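Local coordinates for protein putative cytochrome P450 154A1 (Streptomyces coelicolor, PDB 1ODO) that belongs to the cytochrome P450 family of heme proteins and binds 4-phenyl-1H-imidazole at its heme iron, at residues 151-156 against 242-247; 109-114 against 360-365; 147-152 against 249-254; 100-105 against 353-358. All blocks are in the same frame, centred on the assembly; numbering follows the deposited sequence. Where two conformers were deposited one is given.

From the N terminus the chain first passes 100-105, the bend before helix 108-131, then 109-114 at the start of that helix; both wait for partners nearly 250 residues later. Helix 147-157 follows and takes part in two contacts, interaction 3 through 147-152 and interaction 1 through 151-156. Interaction 1 closes at 242-247, which spans the break between helices 229-244 and 247-260, and interaction 3 just after it at 249-254; both nest inside the two longer loops. Segment 353-358 then closes interaction 4 on the proximal side of the heme, and 360-365, farther along helix 357-374, closes interaction 2, so these two cross. Together they tie the heme-binding loop to the helical core.

Interaction 1: residues 151-156 against 242-247; sequences AVIGHL and AGYETT. With HEM (protoporphyrin IX containing Fe), chain B; PIM (4-phenyl-1H-imidazole), chain C.
Ile153 lies against the backbone of Gly243 and beside the ring of Tyr244, where helix 147-157 packs against the end of helix 229-244. Its CB rests 3.9 Å from Gly243 CA. One step out, Ile153 CG1 stays at the same distance from Gly243 CA, and the terminal Ile153 CD1 is still only 4.2 Å from it, so this whole branch runs over the glycine. With CG1 anti to the backbone N (chi1 -162°), the other branch is left to turn to the tyrosine: Ile153 CG2 sits 3.7 Å from Tyr244 CE1, coming at the ring obliquely, while the two side chains cross at about a right angle. Because Gly243 has no side chain, the backbones approach closely, with the CA atoms of Ile153 and Gly243 5.3 Å apart. The phenol end of Tyr244 is fixed by a hydrogen bond between its OH and the backbone O of Arg164.

Next to this packing the chain faces the heme. Ala242 CB lies 3.5 Å from heme C1B, and 4-phenyl-1H-imidazole fills the same side of the porphyrin, its N3 bound to the iron at 2.3 Å. Glu245 is the first residue to leave the helix, and the chain resumes helical form at Thr247, an interruption of the kind known in the long distal helix of P450s. Around the contact, helix 161-175 packs on Tyr244 through Arg168 and Val171, whereas helices 108-131 and 357-374 cover Val152 through Met121, Leu359 and Glu363.

Interaction 2: residues 109-114 against 360-365; sequences RRVDAM and ARMEVT
The helical core typical of the P450 fold packs helix 108-131 against helix 357-374, and here the bridge between them is Met362, reaching across to Val111. The CA atoms of these two residues are 8.2 Å apart, and Met362 spans the space between. It leaves its helix with CG trans to N (chi1 -173°), stays extended through the second torsion, and bends only at the thioether (chi3 74°). That bend sets the methyl beside the opposite helix: Met362 CE lies 3.6 Å from Val111 O and 3.9 Å from Val111 CG1. The sulfur follows just behind, Met362 SD being 4.0 Å from the same Val111 CG1. The two side chains run past each other in opposite directions, the methyl end of Met362 coming alongside Val111 CG1 and the valine's carbonyl oxygen. One helical turn farther on, Met114 CB makes a looser apolar approach to Met362 CE at 4.4 Å. No hydrogen bond crosses the contact; it is van der Waals packing of the thioether on Val111 and its carbonyl.

Other helices close in around the pair. Met114 packs on His155 and Leu156 of helix 147-157, and Glu363 on Pro149 and Val152 of that same helix. Val364 meets Val250 and Ile251 of helix 247-260. Ala360 touches the heme, while Arg361 forms a salt bridge to Glu280 of helix 275-285.

Interaction 3: residues 147-152 against 249-254; sequences PLPIAV and NVIDQA
Ile251, which meets Leu148 and Pro149 across the contact, sits in a helical turn whose polar members, Asn249 and Asp252, share one partner: Arg141 NH1 is hydrogen-bonded by Asn249 OD1 and forms a salt bridge with Asp252 OD2. The other carboxylate oxygen, Asp252 OD1, is taken by His398 ND1, so both oxygens of this buried group are satisfied and its rotation is probably well fixed. Within the turn the backbone is closed by the bond from Gln253 N to Asn249 O, 2.9 Å long.

The contact itself is wholly apolar. Ile251 CG1 is anti to the carbonyl carbon (chi1 -65°), and the chain continues extended beyond it (chi2 178°), so that a single methyl, CD1, does all the touching. It comes within 4.1 Å of Leu148 CD2 and within 4.3 Å of Pro149 CG, meeting a leucine branch and a proline ring that are neighbours in sequence. The leucine and isoleucine side chains cross at about a right angle. With the CA atoms of Leu148 and Ile251 9.7 Å apart, these segments meet through the ends of their side chains, and the buried area is small, 78 Å². Pro147 and Pro149 stand in the first turn of helix 147-157, where proline costs no helical hydrogen bond, and Val152 N bonds to Leu148 O at 3.0 Å.

Leu148 also packs on Val122 and Leu125 of helix 108-131, and Val250 touches the heme and meets Val364 of helix 357-374. Such convergence of four helices beside the porphyrin is the four-helix core of the cytochrome P450 fold.

Interaction 4: residues 100-105 against 353-358; sequences RLVAPA and FCLGAP. With HEM (protoporphyrin IX containing Fe), chain B.
A trans first torsion (chi1 -170°) sends Leu355 out toward Val102 and Ala103, and Val102 answers by pointing CG1 from the corresponding trans position (chi1 -180°). The two side chains cross obliquely, and their branches meet where Leu355 CD2 lies 3.6 Å from Val102 CG1. The second methyl, Leu355 CD1, settles over the next residue, 3.8 Å from Ala103 CA and 4.1 Å from Ala103 CB. The two methyls thus rest side by side on Val102 and Ala103, where the short 3-10 segment 103-105 begins. Val102 has further cover from Met87 and from Thr235 and Met239 of helix 229-244, and Leu355 from Phe106.

At its base, Leu355 also belongs to the heme pocket, with CB 3.8 Å from the heme methyl CMA. The residue just before it, Cys354, directs SG to the porphyrin and binds the iron at 2.3 Å. Gly356 passes close to the porphyrin face, its CA 3.5 Å from heme C2B. A type I beta turn from Cys354 to Ala357 carries the chain from the metal ligand into helix 357-374, and Phe353 O accepts a hydrogen bond from Arg99 NH1. With Phe347 sharing backbone hydrogen bonding with Cys354, this is the cysteine-ligand loop that identifies a cytochrome P450, lying on the proximal side of the heme.

Interaction 1: residues 151-156 against 242-247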
# COMPACT_ATOMS: atom_id res chain seq x y z
N ALA A 151 7.10 13.58 -2.42
CA ALA A 151 6.99 15.01 -2.20
C ALA A 151 5.85 15.31 -1.23
O ALA A 151 5.96 16.18 -0.37
CB ALA A 151 6.74 15.73 -3.53
N VAL A 152 4.75 14.57 -1.37
CA VAL A 152 3.59 14.76 -0.50
C VAL A 152 3.88 14.35 0.94
O VAL A 152 3.62 15.11 1.88
CB VAL A 152 2.37 13.97 -1.01
CG1 VAL A 152 1.21 14.10 -0.04
CG2 VAL A 152 1.97 14.48 -2.39
N ILE A 153 4.41 13.14 1.12
CA ILE A 153 4.71 12.68 2.47
C ILE A 153 5.82 13.52 3.10
O ILE A 153 5.82 13.74 4.31
CB ILE A 153 5.12 11.18 2.47
CG1 ILE A 153 4.99 10.61 3.88
CG2 ILE A 153 6.54 11.01 1.95
CD1 ILE A 153 3.58 10.62 4.41
N GLY A 154 6.76 13.99 2.28
CA GLY A 154 7.84 14.80 2.81
C GLY A 154 7.31 16.10 3.38
O GLY A 154 7.76 16.57 4.42
N HIS A 155 6.34 16.68 2.68
CA HIS A 155 5.72 17.93 3.10
C HIS A 155 4.88 17.72 4.36
O HIS A 155 4.96 18.48 5.32
CB HIS A 155 4.85 18.48 1.96
CG HIS A 155 3.96 19.61 2.36
ND1 HIS A 155 2.69 19.43 2.85
CD2 HIS A 155 4.17 20.95 2.35
CE1 HIS A 155 2.14 20.60 3.11
NE2 HIS A 155 3.02 21.54 2.82
N LEU A 156 4.09 16.65 4.36
CA LEU A 156 3.23 16.33 5.50
C LEU A 156 4.02 15.93 6.75
O LEU A 156 3.73 16.40 7.85
CB LEU A 156 2.26 15.22 5.10
CG LEU A 156 1.14 14.82 6.05
CD1 LEU A 156 0.08 14.05 5.27
CD2 LEU A 156 1.68 13.99 7.20
N ALA A 242 4.75 4.12 4.14
CA ALA A 242 3.46 4.21 3.46
C ALA A 242 3.46 5.31 2.40
O ALA A 242 2.83 5.18 1.36
CB ALA A 242 2.36 4.45 4.47
N GLY A 243 4.17 6.40 2.68
CA GLY A 243 4.21 7.49 1.72
C GLY A 243 5.19 7.30 0.58
O GLY A 243 5.01 7.86 -0.50
N TYR A 244 6.23 6.50 0.81
CA TYR A 244 7.24 6.25 -0.22
C TYR A 244 7.00 5.10 -1.19
O TYR A 244 7.60 5.07 -2.27
CB TYR A 244 8.60 6.00 0.44
CG TYR A 244 9.44 7.22 0.71
CD1 TYR A 244 9.04 8.17 1.65
CD2 TYR A 244 10.64 7.41 0.04
CE1 TYR A 244 9.84 9.28 1.93
CE2 TYR A 244 11.44 8.51 0.30
CZ TYR A 244 11.04 9.44 1.25
OH TYR A 244 11.85 10.52 1.51
N GLU A 245 6.11 4.21 -0.79
CA GLU A 245 5.73 3.05 -1.58
C GLU A 245 4.21 3.00 -1.63
O GLU A 245 3.54 3.86 -1.08
CB GLU A 245 6.27 1.77 -0.94
CG GLU A 245 7.60 1.31 -1.50
CD GLU A 245 7.51 0.98 -2.97
OE1 GLU A 245 6.73 0.07 -3.33
OE2 GLU A 245 8.21 1.63 -3.78
N THR A 246 3.68 1.98 -2.30
CA THR A 246 2.24 1.79 -2.42
C THR A 246 1.51 2.79 -3.33
O THR A 246 0.99 2.38 -4.36
CB THR A 246 1.58 1.76 -1.04
OG1 THR A 246 2.52 1.29 -0.07
CG2 THR A 246 0.40 0.80 -1.05
N THR A 247 1.43 4.07 -2.97
CA THR A 247 0.73 4.98 -3.87
C THR A 247 1.34 4.93 -5.27
O THR A 247 0.64 5.07 -6.28
CB THR A 247 0.71 6.44 -3.36
OG1 THR A 247 0.05 6.49 -2.08
CG2 THR A 247 -0.06 7.33 -4.32
CHA HEM B . -2.90 0.66 6.48
CHB HEM B . -1.07 5.07 5.86
CHC HEM B . -1.52 4.59 1.07
CHD HEM B . -3.32 0.19 1.71
C1A HEM B . -2.38 1.90 6.75
C2A HEM B . -2.10 2.44 8.08
C3A HEM B . -1.58 3.67 7.91
C4A HEM B . -1.53 3.94 6.48
CMA HEM B . -1.10 4.65 8.99
CAA HEM B . -2.36 1.69 9.40
CBA HEM B . -3.82 1.86 9.85
CGA HEM B . -4.20 1.14 11.14
O1A HEM B . -3.63 0.01 11.34
O2A HEM B . -5.02 1.68 11.89
C1B HEM B . -1.02 5.33 4.51
C2B HEM B . -0.51 6.55 3.93
C3B HEM B . -0.63 6.43 2.58
C4B HEM B . -1.22 5.13 2.32
CMB HEM B . 0.06 7.74 4.74
CAB HEM B . -0.24 7.42 1.47
CBB HEM B . -1.05 8.73 1.48
C1C HEM B . -2.06 3.34 0.83
C2C HEM B . -2.35 2.81 -0.51
C3C HEM B . -2.86 1.57 -0.33
C4C HEM B . -2.89 1.33 1.10
CMC HEM B . -2.08 3.61 -1.82
CAC HEM B . -3.33 0.51 -1.36
CBC HEM B . -4.26 0.99 -2.48
C1D HEM B . -3.37 -0.09 3.05
C2D HEM B . -3.82 -1.32 3.64
C3D HEM B . -3.70 -1.20 4.99
C4D HEM B . -3.18 0.13 5.23
CMD HEM B . -4.33 -2.54 2.85
CAD HEM B . -4.02 -2.28 6.03
CBD HEM B . -5.50 -2.63 6.26
CGD HEM B . -5.52 -3.75 7.28
O1D HEM B . -5.84 -4.89 6.90
O2D HEM B . -5.16 -3.46 8.44
NA HEM B . -2.04 2.83 5.80
NB HEM B . -1.45 4.47 3.50
NC HEM B . -2.41 2.42 1.79
ND HEM B . -2.96 0.81 4.04
FE HEM B . -2.23 2.62 3.79
N1 PIM C . 1.83 1.10 3.14
C2 PIM C . 0.68 1.74 2.73
N3 PIM C . -0.12 1.75 3.68
C4 PIM C . 0.41 1.15 4.73
C5 PIM C . 1.64 0.73 4.41
C6 PIM C . 2.67 -0.01 5.23
C7 PIM C . 4.05 0.19 4.92
C8 PIM C . 5.05 -0.51 5.70
C9 PIM C . 4.61 -1.36 6.74
C10 PIM C . 3.24 -1.55 7.05
C11 PIM C . 2.28 -0.85 6.26

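Interaction 2: residues 109-114 against 360-365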
# COMPACT_ATOMS: atom_id res chain seq x y z
N ARG A 109 -10.97 17.54 6.34
CA ARG A 109 -10.62 18.95 6.26
C ARG A 109 -9.14 19.15 5.95
O ARG A 109 -8.78 20.02 5.16
CB ARG A 109 -10.97 19.67 7.57
CG ARG A 109 -12.35 20.32 7.61
CD ARG A 109 -12.49 21.18 8.87
NE ARG A 109 -13.66 22.05 8.86
CZ ARG A 109 -14.92 21.63 8.97
NH1 ARG A 109 -15.19 20.34 9.11
NH2 ARG A 109 -15.91 22.51 8.96
N ARG A 110 -8.27 18.36 6.58
CA ARG A 110 -6.83 18.49 6.35
C ARG A 110 -6.44 18.11 4.93
O ARG A 110 -5.64 18.80 4.30
CB ARG A 110 -6.04 17.64 7.34
CG ARG A 110 -5.91 18.26 8.73
CD ARG A 110 -5.12 19.58 8.71
NE ARG A 110 -4.95 20.12 10.06
CZ ARG A 110 -4.11 19.63 10.96
NH1 ARG A 110 -3.33 18.59 10.65
NH2 ARG A 110 -4.05 20.16 12.18
N VAL A 111 -7.01 17.02 4.42
CA VAL A 111 -6.69 16.60 3.06
C VAL A 111 -7.16 17.66 2.08
O VAL A 111 -6.46 18.00 1.13
CB VAL A 111 -7.34 15.24 2.73
CG1 VAL A 111 -7.01 14.85 1.30
CG2 VAL A 111 -6.82 14.17 3.68
N ASP A 112 -8.36 18.20 2.30
CA ASP A 112 -8.89 19.23 1.41
C ASP A 112 -7.97 20.45 1.44
O ASP A 112 -7.70 21.06 0.41
CB ASP A 112 -10.30 19.64 1.84
CG ASP A 112 -11.32 18.53 1.64
OD1 ASP A 112 -12.49 18.73 2.03
OD2 ASP A 112 -10.95 17.47 1.09
N ALA A 113 -7.48 20.78 2.63
CA ALA A 113 -6.59 21.92 2.81
C ALA A 113 -5.25 21.73 2.10
O ALA A 113 -4.57 22.70 1.77
CB ALA A 113 -6.36 22.18 4.29
N MET A 114 -4.88 20.47 1.87
CA MET A 114 -3.62 20.15 1.20
C MET A 114 -3.73 20.13 -0.32
O MET A 114 -2.71 20.11 -1.01
CB MET A 114 -3.12 18.77 1.64
CG MET A 114 -2.77 18.64 3.09
SD MET A 114 -2.23 16.94 3.40
CE MET A 114 -0.63 16.95 2.56
N ALA A 360 -4.11 9.42 -0.60
CA ALA A 360 -3.68 8.62 -1.75
C ALA A 360 -4.66 8.82 -2.90
O ALA A 360 -4.26 9.02 -4.05
CB ALA A 360 -3.61 7.14 -1.37
N ARG A 361 -5.96 8.76 -2.60
CA ARG A 361 -6.96 8.93 -3.64
C ARG A 361 -6.77 10.29 -4.32
O ARG A 361 -6.80 10.38 -5.55
CB ARG A 361 -8.37 8.80 -3.04
CG ARG A 361 -8.81 7.35 -2.85
CD ARG A 361 -10.08 7.22 -2.01
NE ARG A 361 -10.75 5.94 -2.25
CZ ARG A 361 -11.35 5.22 -1.31
NH1 ARG A 361 -11.37 5.63 -0.05
NH2 ARG A 361 -11.95 4.08 -1.65
N MET A 362 -6.55 11.34 -3.54
CA MET A 362 -6.36 12.66 -4.11
C MET A 362 -5.10 12.72 -4.98
O MET A 362 -5.13 13.25 -6.09
CB MET A 362 -6.27 13.73 -3.01
CG MET A 362 -6.25 15.15 -3.57
SD MET A 362 -6.38 16.41 -2.29
CE MET A 362 -4.76 16.30 -1.60
N GLU A 363 -4.01 12.15 -4.48
CA GLU A 363 -2.75 12.14 -5.23
C GLU A 363 -2.91 11.52 -6.61
O GLU A 363 -2.49 12.09 -7.61
CB GLU A 363 -1.68 11.36 -4.47
CG GLU A 363 -1.07 12.10 -3.28
CD GLU A 363 0.06 11.32 -2.63
OE1 GLU A 363 0.89 10.74 -3.37
OE2 GLU A 363 0.14 11.30 -1.38
N VAL A 364 -3.53 10.35 -6.66
CA VAL A 364 -3.73 9.66 -7.93
C VAL A 364 -4.70 10.37 -8.87
O VAL A 364 -4.42 10.50 -10.07
CB VAL A 364 -4.21 8.22 -7.72
CG1 VAL A 364 -4.28 7.49 -9.05
CG2 VAL A 364 -3.27 7.49 -6.77
N THR A 365 -5.83 10.83 -8.36
CA THR A 365 -6.79 11.52 -9.21
C THR A 365 -6.16 12.78 -9.82
O THR A 365 -6.31 13.03 -11.01
CB THR A 365 -8.09 11.88 -8.45
OG1 THR A 365 -7.79 12.76 -7.37
CG2 THR A 365 -8.75 10.61 -7.90

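Interaction 3: residues 147-152 against 249-254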
# COMPACT_ATOMS: atom_id res chain seq x y z
N PRO A 147 8.24 9.98 -7.48
CA PRO A 147 8.45 11.29 -6.85
C PRO A 147 7.25 12.03 -6.25
O PRO A 147 7.41 12.73 -5.25
CB PRO A 147 9.12 12.10 -7.97
CG PRO A 147 8.56 11.49 -9.21
CD PRO A 147 8.61 10.01 -8.90
N LEU A 148 6.06 11.88 -6.82
CA LEU A 148 4.90 12.58 -6.27
C LEU A 148 4.58 12.20 -4.82
O LEU A 148 4.52 13.07 -3.95
CB LEU A 148 3.66 12.35 -7.14
CG LEU A 148 2.35 12.97 -6.62
CD1 LEU A 148 2.52 14.47 -6.39
CD2 LEU A 148 1.24 12.70 -7.63
N PRO A 149 4.37 10.90 -4.53
CA PRO A 149 4.07 10.48 -3.16
C PRO A 149 5.17 10.89 -2.17
O PRO A 149 4.89 11.19 -1.01
CB PRO A 149 3.94 8.96 -3.27
CG PRO A 149 3.50 8.75 -4.70
CD PRO A 149 4.37 9.74 -5.45
N ILE A 150 6.41 10.90 -2.63
CA ILE A 150 7.54 11.27 -1.79
C ILE A 150 7.45 12.76 -1.44
O ILE A 150 7.69 13.15 -0.29
CB ILE A 150 8.89 10.96 -2.49
CG1 ILE A 150 9.09 9.44 -2.56
CG2 ILE A 150 10.05 11.62 -1.75
CD1 ILE A 150 10.33 9.00 -3.32
N ALA A 151 7.10 13.58 -2.42
CA ALA A 151 6.99 15.01 -2.20
C ALA A 151 5.85 15.31 -1.23
O ALA A 151 5.96 16.18 -0.37
CB ALA A 151 6.74 15.73 -3.53
N VAL A 152 4.75 14.57 -1.37
CA VAL A 152 3.59 14.76 -0.50
C VAL A 152 3.88 14.35 0.94
O VAL A 152 3.62 15.11 1.88
CB VAL A 152 2.37 13.97 -1.01
CG1 VAL A 152 1.21 14.10 -0.04
CG2 VAL A 152 1.97 14.48 -2.39
N ASN A 249 2.34 2.50 -6.91
CA ASN A 249 1.72 1.42 -7.66
C ASN A 249 0.32 1.71 -8.17
O ASN A 249 -0.09 1.18 -9.20
CB ASN A 249 1.74 0.14 -6.82
CG ASN A 249 3.15 -0.33 -6.55
OD1 ASN A 249 3.98 -0.36 -7.46
ND2 ASN A 249 3.43 -0.68 -5.31
N VAL A 250 -0.42 2.54 -7.44
CA VAL A 250 -1.77 2.87 -7.87
C VAL A 250 -1.64 3.77 -9.10
O VAL A 250 -2.39 3.63 -10.06
CB VAL A 250 -2.54 3.62 -6.77
CG1 VAL A 250 -3.98 3.85 -7.22
CG2 VAL A 250 -2.52 2.82 -5.48
N ILE A 251 -0.69 4.70 -9.07
CA ILE A 251 -0.49 5.60 -10.20
C ILE A 251 -0.05 4.76 -11.41
O ILE A 251 -0.53 4.95 -12.52
CB ILE A 251 0.59 6.66 -9.89
CG1 ILE A 251 0.09 7.58 -8.76
CG2 ILE A 251 0.93 7.47 -11.15
CD1 ILE A 251 1.08 8.65 -8.31
N ASP A 252 0.86 3.83 -11.15
CA ASP A 252 1.40 2.92 -12.15
C ASP A 252 0.26 2.16 -12.83
O ASP A 252 0.08 2.24 -14.05
CB ASP A 252 2.36 1.94 -11.45
CG ASP A 252 2.85 0.81 -12.35
OD1 ASP A 252 2.13 0.39 -13.28
OD2 ASP A 252 3.97 0.30 -12.10
N GLN A 253 -0.50 1.42 -12.03
CA GLN A 253 -1.61 0.63 -12.54
C GLN A 253 -2.70 1.44 -13.25
O GLN A 253 -3.20 1.03 -14.29
CB GLN A 253 -2.23 -0.19 -11.41
CG GLN A 253 -1.28 -1.21 -10.79
CD GLN A 253 -0.95 -2.37 -11.72
OE1 GLN A 253 -1.43 -2.44 -12.85
NE2 GLN A 253 -0.11 -3.28 -11.25
N ALA A 254 -3.06 2.60 -12.69
CA ALA A 254 -4.10 3.43 -13.30
C ALA A 254 -3.65 3.88 -14.69
O ALA A 254 -4.39 3.77 -15.66
CB ALA A 254 -4.41 4.64 -12.42

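Interaction 4: residues 100-105 against 353-358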
# COMPACT_ATOMS: atom_id res chain seq x y z
N ARG A 100 -5.31 7.46 16.70
CA ARG A 100 -5.81 8.81 16.97
C ARG A 100 -4.70 9.86 16.98
O ARG A 100 -4.93 11.02 16.66
CB ARG A 100 -6.56 8.83 18.30
N LEU A 101 -3.50 9.44 17.35
CA LEU A 101 -2.36 10.36 17.40
C LEU A 101 -1.98 10.90 16.03
O LEU A 101 -1.58 12.06 15.90
CB LEU A 101 -1.16 9.66 18.03
N VAL A 102 -2.13 10.07 15.00
CA VAL A 102 -1.79 10.47 13.64
C VAL A 102 -2.99 10.90 12.78
O VAL A 102 -2.85 11.73 11.89
CB VAL A 102 -1.06 9.31 12.91
CG1 VAL A 102 -0.71 9.71 11.48
CG2 VAL A 102 0.19 8.92 13.69
N ALA A 103 -4.16 10.32 13.07
CA ALA A 103 -5.39 10.62 12.34
C ALA A 103 -5.64 12.08 11.94
O ALA A 103 -5.98 12.35 10.78
CB ALA A 103 -6.59 10.10 13.14
N PRO A 104 -5.48 13.03 12.88
CA PRO A 104 -5.70 14.45 12.57
C PRO A 104 -5.09 14.95 11.26
O PRO A 104 -5.72 15.72 10.54
CB PRO A 104 -5.11 15.15 13.79
CG PRO A 104 -5.43 14.20 14.89
CD PRO A 104 -5.05 12.86 14.28
N ALA A 105 -3.89 14.49 10.95
CA ALA A 105 -3.22 14.91 9.73
C ALA A 105 -3.87 14.35 8.47
O ALA A 105 -3.52 14.76 7.36
CB ALA A 105 -1.75 14.51 9.78
N PHE A 353 -8.72 0.47 8.60
CA PHE A 353 -8.88 1.01 7.25
C PHE A 353 -7.77 2.03 7.00
O PHE A 353 -7.57 2.95 7.79
CB PHE A 353 -10.24 1.69 7.10
CG PHE A 353 -10.58 2.08 5.69
CD1 PHE A 353 -11.27 1.20 4.85
CD2 PHE A 353 -10.19 3.31 5.18
CE1 PHE A 353 -11.56 1.55 3.53
CE2 PHE A 353 -10.47 3.67 3.86
CZ PHE A 353 -11.16 2.79 3.04
N CYS A 354 -7.05 1.87 5.89
CA CYS A 354 -5.96 2.77 5.54
C CYS A 354 -6.18 4.23 5.94
O CYS A 354 -7.07 4.90 5.43
CB CYS A 354 -5.66 2.72 4.05
SG CYS A 354 -4.26 3.77 3.62
N LEU A 355 -5.33 4.72 6.84
CA LEU A 355 -5.42 6.09 7.32
C LEU A 355 -5.11 7.09 6.20
O LEU A 355 -5.67 8.19 6.16
CB LEU A 355 -4.46 6.30 8.49
CG LEU A 355 -4.57 7.59 9.29
CD1 LEU A 355 -5.94 7.68 9.95
CD2 LEU A 355 -3.46 7.63 10.34
N GLY A 356 -4.24 6.70 5.28
CA GLY A 356 -3.88 7.58 4.18
C GLY A 356 -4.78 7.53 2.95
O GLY A 356 -4.54 8.26 1.98
N ALA A 357 -5.82 6.71 2.99
CA ALA A 357 -6.75 6.56 1.87
C ALA A 357 -7.18 7.86 1.18
O ALA A 357 -7.06 7.98 -0.03
CB ALA A 357 -7.98 5.77 2.31
N PRO A 358 -7.69 8.84 1.95
CA PRO A 358 -8.12 10.08 1.29
C PRO A 358 -7.00 10.83 0.57
O PRO A 358 -7.22 11.41 -0.50
CB PRO A 358 -8.76 10.89 2.43
CG PRO A 358 -8.06 10.38 3.65
CD PRO A 358 -7.96 8.89 3.40
CHA HEM B . -2.90 0.66 6.48
CHB HEM B . -1.07 5.07 5.86
CHC HEM B . -1.52 4.59 1.07
CHD HEM B . -3.32 0.19 1.71
C1A HEM B . -2.38 1.90 6.75
C2A HEM B . -2.10 2.44 8.08
C3A HEM B . -1.58 3.67 7.91
C4A HEM B . -1.53 3.94 6.48
CMA HEM B . -1.10 4.65 8.99
CAA HEM B . -2.36 1.69 9.40
CBA HEM B . -3.82 1.86 9.85
CGA HEM B . -4.20 1.14 11.14
O1A HEM B . -3.63 0.01 11.34
O2A HEM B . -5.02 1.68 11.89
C1B HEM B . -1.02 5.33 4.51
C2B HEM B . -0.51 6.55 3.93
C3B HEM B . -0.63 6.43 2.58
C4B HEM B . -1.22 5.13 2.32
CMB HEM B . 0.06 7.74 4.74
CAB HEM B . -0.24 7.42 1.47
CBB HEM B . -1.05 8.73 1.48
C1C HEM B . -2.06 3.34 0.83
C2C HEM B . -2.35 2.81 -0.51
C3C HEM B . -2.86 1.57 -0.33
C4C HEM B . -2.89 1.33 1.10
CMC HEM B . -2.08 3.61 -1.82
CAC HEM B . -3.33 0.51 -1.36
CBC HEM B . -4.26 0.99 -2.48
C1D HEM B . -3.37 -0.09 3.05
C2D HEM B . -3.82 -1.32 3.64
C3D HEM B . -3.70 -1.20 4.99
C4D HEM B . -3.18 0.13 5.23
CMD HEM B . -4.33 -2.54 2.85
CAD HEM B . -4.02 -2.28 6.03
CBD HEM B . -5.50 -2.63 6.26
CGD HEM B . -5.52 -3.75 7.28
O1D HEM B . -5.84 -4.89 6.90
O2D HEM B . -5.16 -3.46 8.44
NA HEM B . -2.04 2.83 5.80
NB HEM B . -1.45 4.47 3.50
NC HEM B . -2.41 2.42 1.79
ND HEM B . -2.96 0.81 4.04
FE HEM B . -2.23 2.62 3.79